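Local coordinates for protein AvtR (Acidianus filamentous virus 6, PDB 4HV0) that acts as a transcriptional regulator of a hyperthermophilic archaeal virus and probably binds DNA through a ribbon-helix-helix domain, at residues 3-6 and 7-11; 20-23 and 24-28. All coordinates share one frame; numbering follows the deposited sequence.

Contact 1. Residues 3-6 and 7-11; sequences VTVE and EEVYE
Where V5 and E6 hand over to V9 and Y10, the chain of AvtR passes from ribbon strand to first helix, the opening step of a ribbon-helix-helix unit. The polar part is backbone work. E6 occupies the N-cap position, and its carbonyl O receives the amide of Y10, N to O 3.1 Å with an N-H...O angle of 161°, as the first turn of the helix closes. The axes of strand 3-6 and the helical segment 7-11 make an angle of 102°.

Apolar contacts fill the angle so formed. V5 CB meets V9 CG1 at 3.9 Å, the two side chains crossing at about a right angle, while its branch CG2 lies 4.1 Å from Y10 CB. The Y10 side chain touches the strand only with its CB: CG stands anti to the backbone N (chi1 -176°), and the ring is carried away to stack with Y63.

Among the acidic groups, the E6 chain extends to a water that accepts from E8 N at 3.1 Å and donates weakly to E6 OE1. Its other oxygen, OE2, forms a salt bridge with K93 of helix 88-97. E6 OE1 and E8 OE1 stand 4.9 Å apart, a like-charge pair whose cost K93 may partly offset. The contact thus separates an apolar inner side from a carboxylate-rich outer one, with the E6 carbonyl serving the helix start between them.

Contact 2. Residues 20-23 and 24-28; sequences EGTS and VPAVI
The backbone of loop 20-23 fits an inverse gamma turn centred on G21, though the position of E20 O is less certain, and runs straight into helix 24-36, joining the two helices of the ribbon-helix-helix motif, with S23 as N-cap of the second. The hydroxyl of S23 does the capping: OG accepts from A26 N at 3.3 Å, with an N-H...O angle of 149°. A chi1 of 61° puts OG between the backbone N and the carbonyl carbon, within reach of the A26 amide. The carbonyl O of the same residue takes two weaker bonds, from V27 N and, at a poorer angle of 121°, from A26 N. A26 N is thus shared between the hydroxyl and the carbonyl of one serine.

Close packing accompanies the cap. T22 lays CB and CG2 against A26 CB, the nearer contact being CB to CB at 3.8 Å, and R43 from a later loop touches both residues. V24 points its CB away from the loop, and its side chain touches L13 and A17 of helix 7-19. P25, in the first turn, brings its ring up to the cap itself, with CD 3.6 Å from S23 OG.

Contacts 1 and 2 illustrate two ways of starting a helix within one family motif. Each sits at the entry to a helix, contact 1 to 7-19 and contact 2 to 24-36, and both are partly buried. Contact 1 lies somewhat nearer the centre of the chain, on an edge strand of the antiparallel sheet, with helix 88-97 packed against V3, V5 and V9, and half of its touching residues are buried. Contact 2 is a loop junction with two of six buried. In the first the N-cap residue is a glutamate whose carboxylate looks to another helix; in the second a serine caps locally. Their centres stand 14 Å apart, yet they meet where Y10 CE1 packs on V24 CG1 at 4.1 Å.

Contact 1. Residues 3-6 and 7-11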
loop_
_atom_site.group_PDB
_atom_site.type_symbol
_atom_site.label_atom_id
_atom_site.label_comp_id
_atom_site.label_asym_id
_atom_site.label_seq_id
_atom_site.Cartn_x
_atom_site.Cartn_y
_atom_site.Cartn_z
ATOM N N VAL A 3 -2.020 -4.950 4.535
ATOM C CA VAL A 3 -2.196 -3.516 4.736
ATOM C C VAL A 3 -3.696 -3.159 4.862
ATOM O O VAL A 3 -4.564 -3.844 4.314
ATOM C CB VAL A 3 -1.610 -2.774 3.520
ATOM C CG1 VAL A 3 -1.628 -1.267 3.738
ATOM C CG2 VAL A 3 -0.215 -3.278 3.197
ATOM N N THR A 4 -4.017 -2.095 5.587
ATOM C CA THR A 4 -5.386 -1.561 5.587
ATOM C C THR A 4 -5.411 -0.120 5.133
ATOM O O THR A 4 -4.733 0.715 5.715
ATOM C CB THR A 4 -6.024 -1.613 6.961
ATOM O OG1 THR A 4 -5.797 -2.911 7.540
ATOM C CG2 THR A 4 -7.493 -1.362 6.808
ATOM N N VAL A 5 -6.187 0.178 4.093
ATOM C CA VAL A 5 -6.270 1.539 3.572
ATOM C C VAL A 5 -7.687 2.099 3.502
ATOM O O VAL A 5 -8.636 1.371 3.354
ATOM C CB VAL A 5 -5.547 1.629 2.192
ATOM C CG1 VAL A 5 -4.084 1.235 2.360
ATOM C CG2 VAL A 5 -6.180 0.701 1.139
ATOM N N GLU A 6 -7.801 3.424 3.521
ATOM C CA GLU A 6 -9.045 4.123 3.260
ATOM C C GLU A 6 -9.485 3.969 1.801
ATOM O O GLU A 6 -8.674 3.725 0.901
ATOM C CB GLU A 6 -8.811 5.605 3.404
ATOM C CG GLU A 6 -8.550 6.170 4.769
ATOM C CD GLU A 6 -8.119 7.638 4.656
ATOM O OE1 GLU A 6 -8.489 8.284 3.653
ATOM O OE2 GLU A 6 -7.418 8.143 5.570
ATOM N N GLU A 7 -10.760 4.221 1.539
ATOM C CA GLU A 7 -11.329 4.036 0.198
ATOM C C GLU A 7 -10.672 4.928 -0.872
ATOM O O GLU A 7 -10.347 4.462 -1.963
ATOM C CB GLU A 7 -12.830 4.290 0.268
ATOM C CG GLU A 7 -13.602 3.978 -0.995
ATOM C CD GLU A 7 -15.096 3.992 -0.758
ATOM O OE1 GLU A 7 -15.533 4.549 0.281
ATOM O OE2 GLU A 7 -15.828 3.433 -1.604
ATOM N N GLU A 8 -10.476 6.202 -0.567
ATOM C CA GLU A 8 -9.811 7.093 -1.511
ATOM C C GLU A 8 -8.439 6.543 -1.971
ATOM O O GLU A 8 -8.102 6.569 -3.173
ATOM C CB GLU A 8 -9.667 8.485 -0.919
ATOM C CG GLU A 8 -9.142 9.486 -1.924
ATOM C CD GLU A 8 -9.128 10.915 -1.401
ATOM O OE1 GLU A 8 -9.414 11.131 -0.197
ATOM O OE2 GLU A 8 -8.812 11.825 -2.209
ATOM N N VAL A 9 -7.673 6.009 -1.031
ATOM C CA VAL A 9 -6.383 5.447 -1.353
ATOM C C VAL A 9 -6.538 4.210 -2.233
ATOM O O VAL A 9 -5.792 4.030 -3.221
ATOM C CB VAL A 9 -5.563 5.118 -0.080
ATOM C CG1 VAL A 9 -4.321 4.309 -0.429
ATOM C CG2 VAL A 9 -5.164 6.391 0.635
ATOM N N TYR A 10 -7.495 3.356 -1.888
ATOM C CA TYR A 10 -7.729 2.143 -2.660
ATOM C C TYR A 10 -8.142 2.474 -4.095
ATOM O O TYR A 10 -7.634 1.860 -5.036
ATOM C CB TYR A 10 -8.791 1.287 -2.008
ATOM C CG TYR A 10 -9.004 -0.028 -2.724
ATOM C CD1 TYR A 10 -8.082 -1.061 -2.604
ATOM C CD2 TYR A 10 -10.123 -0.229 -3.534
ATOM C CE1 TYR A 10 -8.266 -2.265 -3.266
ATOM C CE2 TYR A 10 -10.319 -1.434 -4.187
ATOM C CZ TYR A 10 -9.388 -2.452 -4.055
ATOM O OH TYR A 10 -9.576 -3.648 -4.707
ATOM N N GLU A 11 -9.034 3.455 -4.271
ATOM C CA GLU A 11 -9.445 3.842 -5.620
ATOM C C GLU A 11 -8.191 4.190 -6.414
ATOM O O GLU A 11 -7.972 3.655 -7.513
ATOM C CB GLU A 11 -10.436 5.027 -5.637
ATOM C CG GLU A 11 -11.759 4.814 -4.910
ATOM C CD GLU A 11 -12.463 3.501 -5.233
ATOM O OE1 GLU A 11 -12.428 3.032 -6.388
ATOM O OE2 GLU A 11 -13.067 2.912 -4.309
HETATM O O HOH W 1 -11.298 8.091 1.715
#

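Contact 2. Residues 20-23 and 24-28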
loop_
_atom_site.group_PDB
_atom_site.type_symbol
_atom_site.label_atom_id
_atom_site.label_comp_id
_atom_site.label_asym_id
_atom_site.label_seq_id
_atom_site.Cartn_x
_atom_site.Cartn_y
_atom_site.Cartn_z
ATOM N N GLU A 20 -1.716 0.306 -15.501
ATOM C CA GLU A 20 -0.599 -0.576 -15.761
ATOM C C GLU A 20 -1.260 -1.933 -15.694
ATOM O O GLU A 20 -2.255 -2.092 -15.025
ATOM C CB GLU A 20 0.455 -0.401 -14.657
ATOM C CG GLU A 20 0.572 1.054 -14.159
ATOM C CD GLU A 20 1.856 1.371 -13.411
ATOM O OE1 GLU A 20 2.511 0.429 -12.904
ATOM O OE2 GLU A 20 2.200 2.580 -13.334
ATOM N N GLY A 21 -0.745 -2.919 -16.388
ATOM C CA GLY A 21 -1.444 -4.201 -16.435
ATOM C C GLY A 21 -1.164 -5.092 -15.241
ATOM O O GLY A 21 -0.607 -6.167 -15.406
ATOM N N THR A 22 -1.576 -4.675 -14.045
ATOM C CA THR A 22 -1.146 -5.362 -12.816
ATOM C C THR A 22 -2.192 -5.296 -11.729
ATOM O O THR A 22 -3.201 -4.610 -11.859
ATOM C CB THR A 22 0.127 -4.712 -12.237
ATOM O OG1 THR A 22 0.026 -3.288 -12.405
ATOM C CG2 THR A 22 1.397 -5.266 -12.917
ATOM N N SER A 23 -1.920 -5.991 -10.635
ATOM C CA SER A 23 -2.790 -5.957 -9.470
ATOM C C SER A 23 -2.519 -4.760 -8.540
ATOM O O SER A 23 -1.531 -4.053 -8.701
ATOM C CB SER A 23 -2.615 -7.253 -8.711
ATOM O OG SER A 23 -1.275 -7.365 -8.293
ATOM N N VAL A 24 -3.412 -4.547 -7.571
ATOM C CA VAL A 24 -3.241 -3.519 -6.550
ATOM C C VAL A 24 -2.032 -3.831 -5.648
ATOM O O VAL A 24 -1.266 -2.920 -5.318
ATOM C CB VAL A 24 -4.552 -3.305 -5.756
ATOM C CG1 VAL A 24 -4.356 -2.432 -4.522
ATOM C CG2 VAL A 24 -5.568 -2.623 -6.662
ATOM N N PRO A 25 -1.817 -5.102 -5.279
ATOM C CA PRO A 25 -0.582 -5.402 -4.550
ATOM C C PRO A 25 0.724 -5.165 -5.323
ATOM O O PRO A 25 1.750 -4.870 -4.713
ATOM C CB PRO A 25 -0.726 -6.887 -4.218
ATOM C CG PRO A 25 -2.183 -7.104 -4.134
ATOM C CD PRO A 25 -2.744 -6.239 -5.230
ATOM N N ALA A 26 0.705 -5.327 -6.636
ATOM C CA ALA A 26 1.897 -5.039 -7.437
ATOM C C ALA A 26 2.230 -3.554 -7.350
ATOM O O ALA A 26 3.391 -3.150 -7.242
ATOM C CB ALA A 26 1.699 -5.475 -8.894
ATOM N N VAL A 27 1.203 -2.733 -7.387
ATOM C CA VAL A 27 1.376 -1.287 -7.304
ATOM C C VAL A 27 1.959 -0.910 -5.899
ATOM O O VAL A 27 2.953 -0.184 -5.805
ATOM C CB VAL A 27 0.015 -0.613 -7.650
ATOM C CG1 VAL A 27 0.013 0.891 -7.433
ATOM C CG2 VAL A 27 -0.366 -0.931 -9.080
ATOM N N ILE A 28 1.380 -1.442 -4.822
ATOM C CA ILE A 28 1.922 -1.206 -3.476
ATOM C C ILE A 28 3.377 -1.642 -3.392
ATOM O O ILE A 28 4.208 -0.859 -2.938
ATOM C CB ILE A 28 1.124 -1.945 -2.395
ATOM C CG1 ILE A 28 -0.229 -1.291 -2.211
ATOM C CG2 ILE A 28 1.868 -2.015 -1.074
ATOM C CD1 ILE A 28 -1.162 -2.227 -1.467
#